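Local coordinates for putative invasin (Yersinia pseudotuberculosis IP 31758, PDB 5N40), which is an invasin-family adhesin with a C-type lectin-like domain that probably helps the bacterium attach to host cells, at residues A[254-259]-A[266-271]; A[273-278]-A[346-351]. The protein carries 1 engineered substitution. All blocks are in the same frame, centred on the assembly; numbering follows the deposited sequence.

Contact 1 (A[254-259]-A[266-271]); sequences PGTIGT and TWAMFN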
loop_
_atom_site.group_PDB
_atom_site.type_symbol
_atom_site.label_atom_id
_atom_site.label_comp_id
_atom_site.label_asym_id
_atom_site.label_seq_id
_atom_site.Cartn_x
_atom_site.Cartn_y
_atom_site.Cartn_z
ATOM N N PRO A 254 -4.038 9.311 35.573
ATOM C CA PRO A 254 -5.482 9.314 35.855
ATOM C C PRO A 254 -5.873 10.154 37.047
ATOM O O PRO A 254 -7.058 10.481 37.180
ATOM C CB PRO A 254 -5.793 7.831 36.102
ATOM C CG PRO A 254 -4.496 7.234 36.511
ATOM C CD PRO A 254 -3.456 7.967 35.714
ATOM N N GLY A 255 -4.926 10.518 37.908
ATOM C CA GLY A 255 -5.235 11.237 39.124
ATOM C C GLY A 255 -5.425 12.731 38.989
ATOM O O GLY A 255 -5.705 13.390 39.995
ATOM N N THR A 256 -5.289 13.301 37.794
ATOM C CA THR A 256 -5.489 14.729 37.609
ATOM C C THR A 256 -6.793 14.995 36.867
ATOM O O THR A 256 -7.216 14.215 36.007
ATOM C CB THR A 256 -4.324 15.374 36.851
ATOM O OG1 THR A 256 -4.547 16.787 36.763
ATOM C CG2 THR A 256 -4.194 14.812 35.461
ATOM N N ILE A 257 -7.415 16.118 37.213
ATOM C CA ILE A 257 -8.730 16.483 36.694
ATOM C C ILE A 257 -8.624 17.215 35.361
ATOM O O ILE A 257 -9.443 17.004 34.463
ATOM C CB ILE A 257 -9.472 17.338 37.742
ATOM C CG1 ILE A 257 -9.437 16.664 39.119
ATOM C CG2 ILE A 257 -10.906 17.606 37.305
ATOM C CD1 ILE A 257 -10.000 15.261 39.148
ATOM N N GLY A 258 -7.633 18.090 35.211
ATOM C CA GLY A 258 -7.510 18.850 33.981
ATOM C C GLY A 258 -7.221 17.945 32.796
ATOM O O GLY A 258 -6.443 16.994 32.887
ATOM N N THR A 259 -7.866 18.249 31.668
ATOM C CA THR A 259 -7.627 17.538 30.418
ATOM C C THR A 259 -7.637 18.518 29.255
ATOM O O THR A 259 -8.134 19.643 29.357
ATOM C CB THR A 259 -8.671 16.440 30.147
ATOM O OG1 THR A 259 -9.969 17.032 30.014
ATOM C CG2 THR A 259 -8.684 15.414 31.261
ATOM N N THR A 266 -5.901 12.833 24.149
ATOM C CA THR A 266 -6.392 13.487 25.357
ATOM C C THR A 266 -5.257 13.595 26.364
ATOM O O THR A 266 -4.729 12.579 26.830
ATOM C CB THR A 266 -7.569 12.723 25.962
ATOM O OG1 THR A 266 -8.642 12.698 25.020
ATOM C CG2 THR A 266 -8.049 13.391 27.244
ATOM N N TRP A 267 -4.915 14.824 26.722
ATOM C CA TRP A 267 -3.736 15.108 27.521
ATOM C C TRP A 267 -4.111 15.481 28.946
ATOM O O TRP A 267 -5.137 16.121 29.192
ATOM C CB TRP A 267 -2.936 16.241 26.889
ATOM C CG TRP A 267 -2.515 15.913 25.502
ATOM C CD1 TRP A 267 -3.147 16.262 24.345
ATOM C CD2 TRP A 267 -1.375 15.146 25.123
ATOM N NE1 TRP A 267 -2.455 15.776 23.268
ATOM C CE2 TRP A 267 -1.363 15.081 23.721
ATOM C CE3 TRP A 267 -0.354 14.510 25.841
ATOM C CZ2 TRP A 267 -0.369 14.398 23.016
ATOM C CZ3 TRP A 267 0.626 13.846 25.150
ATOM C CH2 TRP A 267 0.614 13.790 23.749
ATOM N N ALA A 268 -3.260 15.072 29.881
ATOM C CA ALA A 268 -3.378 15.513 31.261
ATOM C C ALA A 268 -2.900 16.955 31.387
ATOM O O ALA A 268 -1.940 17.365 30.728
ATOM C CB ALA A 268 -2.562 14.609 32.181
ATOM N N MET A 269 -3.569 17.719 32.249
ATOM C CA MET A 269 -3.259 19.127 32.456
ATOM C C MET A 269 -3.244 19.422 33.950
ATOM O O MET A 269 -3.932 18.759 34.731
ATOM C CB MET A 269 -4.274 20.031 31.740
ATOM C CG MET A 269 -4.456 19.705 30.263
ATOM S SD MET A 269 -2.975 19.960 29.253
ATOM C CE MET A 269 -3.171 21.676 28.790
ATOM N N PHE A 270 -2.458 20.427 34.341
ATOM C CA PHE A 270 -2.070 20.609 35.732
ATOM C C PHE A 270 -2.071 22.085 36.109
ATOM O O PHE A 270 -1.771 22.953 35.286
ATOM C CB PHE A 270 -0.666 20.044 35.993
ATOM C CG PHE A 270 -0.497 18.618 35.573
ATOM C CD1 PHE A 270 -0.208 18.302 34.255
ATOM C CD2 PHE A 270 -0.624 17.593 36.495
ATOM C CE1 PHE A 270 -0.054 16.983 33.867
ATOM C CE2 PHE A 270 -0.471 16.274 36.111
ATOM C CZ PHE A 270 -0.184 15.971 34.795
ATOM N N ASN A 271 -2.402 22.361 37.369
ATOM C CA ASN A 271 -2.110 23.667 37.942
ATOM C C ASN A 271 -0.702 23.632 38.525
ATOM O O ASN A 271 -0.010 22.610 38.478
ATOM C CB ASN A 271 -3.153 24.069 38.989
ATOM C CG ASN A 271 -3.152 23.168 40.214
ATOM O OD1 ASN A 271 -2.222 22.396 40.449
ATOM N ND2 ASN A 271 -4.210 23.277 41.016
HETATM O O HOH W 1 -5.728 19.093 36.658
#

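Contact 2 (A[273-278]-A[346-351]); sequences SQAVAM and YNVSCS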
loop_
_atom_site.group_PDB
_atom_site.type_symbol
_atom_site.label_atom_id
_atom_site.label_comp_id
_atom_site.label_asym_id
_atom_site.label_seq_id
_atom_site.Cartn_x
_atom_site.Cartn_y
_atom_site.Cartn_z
ATOM N N SER A 273 0.602 23.764 41.628
ATOM C CA SER A 273 0.924 22.888 42.751
ATOM C C SER A 273 0.972 21.425 42.321
ATOM O O SER A 273 1.824 20.661 42.791
ATOM C CB SER A 273 -0.085 23.090 43.883
ATOM O OG SER A 273 -1.397 22.788 43.460
ATOM N N GLN A 274 0.070 21.017 41.426
ATOM C CA GLN A 274 0.100 19.649 40.918
ATOM C C GLN A 274 1.388 19.375 40.155
ATOM O O GLN A 274 1.977 18.293 40.277
ATOM C CB GLN A 274 -1.095 19.399 40.003
ATOM C CG GLN A 274 -2.429 19.261 40.692
ATOM C CD GLN A 274 -3.548 19.141 39.681
ATOM O OE1 GLN A 274 -3.683 19.984 38.790
ATOM N NE2 GLN A 274 -4.339 18.077 39.790
ATOM N N ALA A 275 1.824 20.336 39.341
ATOM C CA ALA A 275 3.024 20.143 38.536
ATOM C C ALA A 275 4.245 19.916 39.418
ATOM O O ALA A 275 4.985 18.944 39.238
ATOM C CB ALA A 275 3.237 21.350 37.626
ATOM N N VAL A 276 4.473 20.809 40.384
ATOM C CA VAL A 276 5.681 20.718 41.195
ATOM C C VAL A 276 5.643 19.493 42.094
ATOM O O VAL A 276 6.692 18.956 42.464
ATOM C CB VAL A 276 5.879 22.012 42.006
ATOM C CG1 VAL A 276 5.966 23.199 41.076
ATOM C CG2 VAL A 276 4.749 22.201 43.013
ATOM N N ALA A 277 4.449 19.026 42.464
ATOM C CA ALA A 277 4.355 17.777 43.205
ATOM C C ALA A 277 4.703 16.578 42.334
ATOM O O ALA A 277 5.135 15.547 42.861
ATOM C CB ALA A 277 2.951 17.606 43.785
ATOM N N MET A 278 4.546 16.697 41.015
ATOM C CA MET A 278 4.769 15.575 40.113
ATOM C C MET A 278 6.220 15.456 39.670
ATOM O O MET A 278 6.733 14.337 39.536
ATOM C CB MET A 278 3.876 15.714 38.881
ATOM C CG MET A 278 4.113 14.661 37.814
ATOM S SD MET A 278 2.949 14.808 36.458
ATOM C CE MET A 278 3.409 16.398 35.765
ATOM N N TYR A 346 -2.706 23.616 32.610
ATOM C CA TYR A 346 -1.736 23.835 31.553
ATOM C C TYR A 346 -0.889 22.585 31.361
ATOM O O TYR A 346 -0.942 21.635 32.146
ATOM C CB TYR A 346 -0.833 25.034 31.885
ATOM C CG TYR A 346 -1.566 26.332 32.157
ATOM C CD1 TYR A 346 -2.815 26.583 31.612
ATOM C CD2 TYR A 346 -0.994 27.313 32.959
ATOM C CE1 TYR A 346 -3.477 27.771 31.857
ATOM C CE2 TYR A 346 -1.645 28.501 33.208
ATOM C CZ TYR A 346 -2.886 28.729 32.657
ATOM O OH TYR A 346 -3.534 29.918 32.912
ATOM N N ASN A 347 -0.096 22.597 30.295
ATOM C CA ASN A 347 0.811 21.492 30.024
ATOM C C ASN A 347 1.991 21.510 30.983
ATOM O O ASN A 347 2.423 22.566 31.454
ATOM C CB ASN A 347 1.334 21.573 28.591
ATOM C CG ASN A 347 0.317 21.112 27.561
ATOM O OD1 ASN A 347 -0.181 19.990 27.625
ATOM N ND2 ASN A 347 0.010 21.977 26.602
ATOM N N VAL A 348 2.532 20.324 31.253
ATOM C CA VAL A 348 3.765 20.189 32.019
ATOM C C VAL A 348 4.735 19.303 31.247
ATOM O O VAL A 348 4.442 18.127 30.980
ATOM C CB VAL A 348 3.517 19.623 33.428
ATOM C CG1 VAL A 348 4.831 19.444 34.174
ATOM C CG2 VAL A 348 2.596 20.546 34.208
ATOM N N SER A 349 5.874 19.879 30.879
ATOM C CA SER A 349 7.041 19.133 30.426
ATOM C C SER A 349 8.018 19.068 31.589
ATOM O O SER A 349 8.541 20.099 32.036
ATOM C CB SER A 349 7.682 19.791 29.208
ATOM O OG SER A 349 8.900 19.143 28.871
ATOM N N CYS A 350 8.261 17.863 32.075
ATOM C CA CYS A 350 9.123 17.672 33.229
ATOM C C CYS A 350 10.589 17.812 32.829
ATOM O O CYS A 350 10.989 17.437 31.721
ATOM C CB CYS A 350 8.861 16.299 33.849
ATOM S SG CYS A 350 7.184 16.122 34.588
ATOM N N SER A 351 11.384 18.379 33.734
ATOM C CA SER A 351 12.826 18.472 33.556
ATOM C C SER A 351 13.464 17.217 34.134
ATOM O O SER A 351 13.204 16.859 35.288
ATOM C CB SER A 351 13.376 19.729 34.241
ATOM O OG SER A 351 14.757 19.897 33.973
#

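Contact 1 (A[254-259]-A[266-271])
T256, G258 and T259 meet A268, M269 and F270 where the two-strand antiparallel hairpin 258-262/265-269 opens out, in the C-type lectin-like adhesion domain. T259 and A268 form a non-hydrogen-bonded pair whose CB atoms lie on the same face of the hairpin. Next to it, M269 N donates to G258 O at 3.0 Å. A CA-H contact runs from T259 CA to W267 O at 3.1 Å. M269 lays its CG against T259 C (3.5 Å) before its chain, bent at chi2 and chi3, leads away toward N347. T256, in the loop leading into the strand, turns its two branches to different uses. Its methyl CG2 rests on A268 CB at 3.7 Å, and its side chain crosses that of F270 at about a right angle. OG1 lies anti to the backbone N (chi1 -177°) and faces a water that bridges G258 N and M269 O, which are too far apart to bond directly. That water bonds T256 OG1 at 2.6 Å, accepts from G258 N, and donates to M269 O at 2.7 Å.

Contact 2 (A[273-278]-A[346-351])
A275, M278, V348 and C350 bring helix 272-278 down onto the chain's C-terminal segment through apolar side chains alone. The branched V348 serves two positions of the helix, three residues apart and so on one side of it. Its CG2 meets A275 CB at 3.6 Å, while CG1, which lies anti to the backbone N (chi1 178°), meets M278 CE at 3.7 Å. M278 and V348 reach toward each other tip to tip. V348 CB itself lies 4.0 Å from M278 CE, so the methionine methyl meets the branch point of the valine as well as CG1. The M278 chain runs extended through CG and SD and then bends at chi3 (65°), which delivers the terminal methyl rather than the sulfur to its partners. The same methyl comes within 4.0 Å of C350 SG, so CE rests on two residues of 346-351 at once. F270 touches both V348 and M278, extending the apolar patch beyond the two segments.

The covalent tie lies next to this patch: C350 SG is joined in a disulfide to C279, the residue directly after M278. A disulfide linking the end of the first helix to the C-terminal part of the chain is consistent with the C-type lectin-like fold.

Polar groups of the helix backbone bond within the helix or to its cap. At the start of the helix, N271 is the N-cap, its OD1 accepting from Q274 N and from S273 OG. At the other end, M278 N bonds to A275 O at 2.9 Å and more weakly to Q274 O at 3.1 Å.

In the fold
Both contacts are largely buried and belong to the adhesion domain, their centres about 10 Å apart. Contact 1 is local, joining the two strands of one hairpin, and its chemistry mixes backbone bonding, a bridging water and a few side-chain touches, with exposed T259 at its margin. Contact 2 spans 67 intervening residues, brings the chain end onto the helix and relies on methyl groups and sulfur. The two are consecutive: strand 265-269 leads through F270 and N271 into helix 272-278. They also touch directly, since F270 O lies 2.9 Å from Y346 N, a probable hydrogen bond, and M269 packs against Y346 and N347. Segment 266-271 thus borders both partners of contact 2.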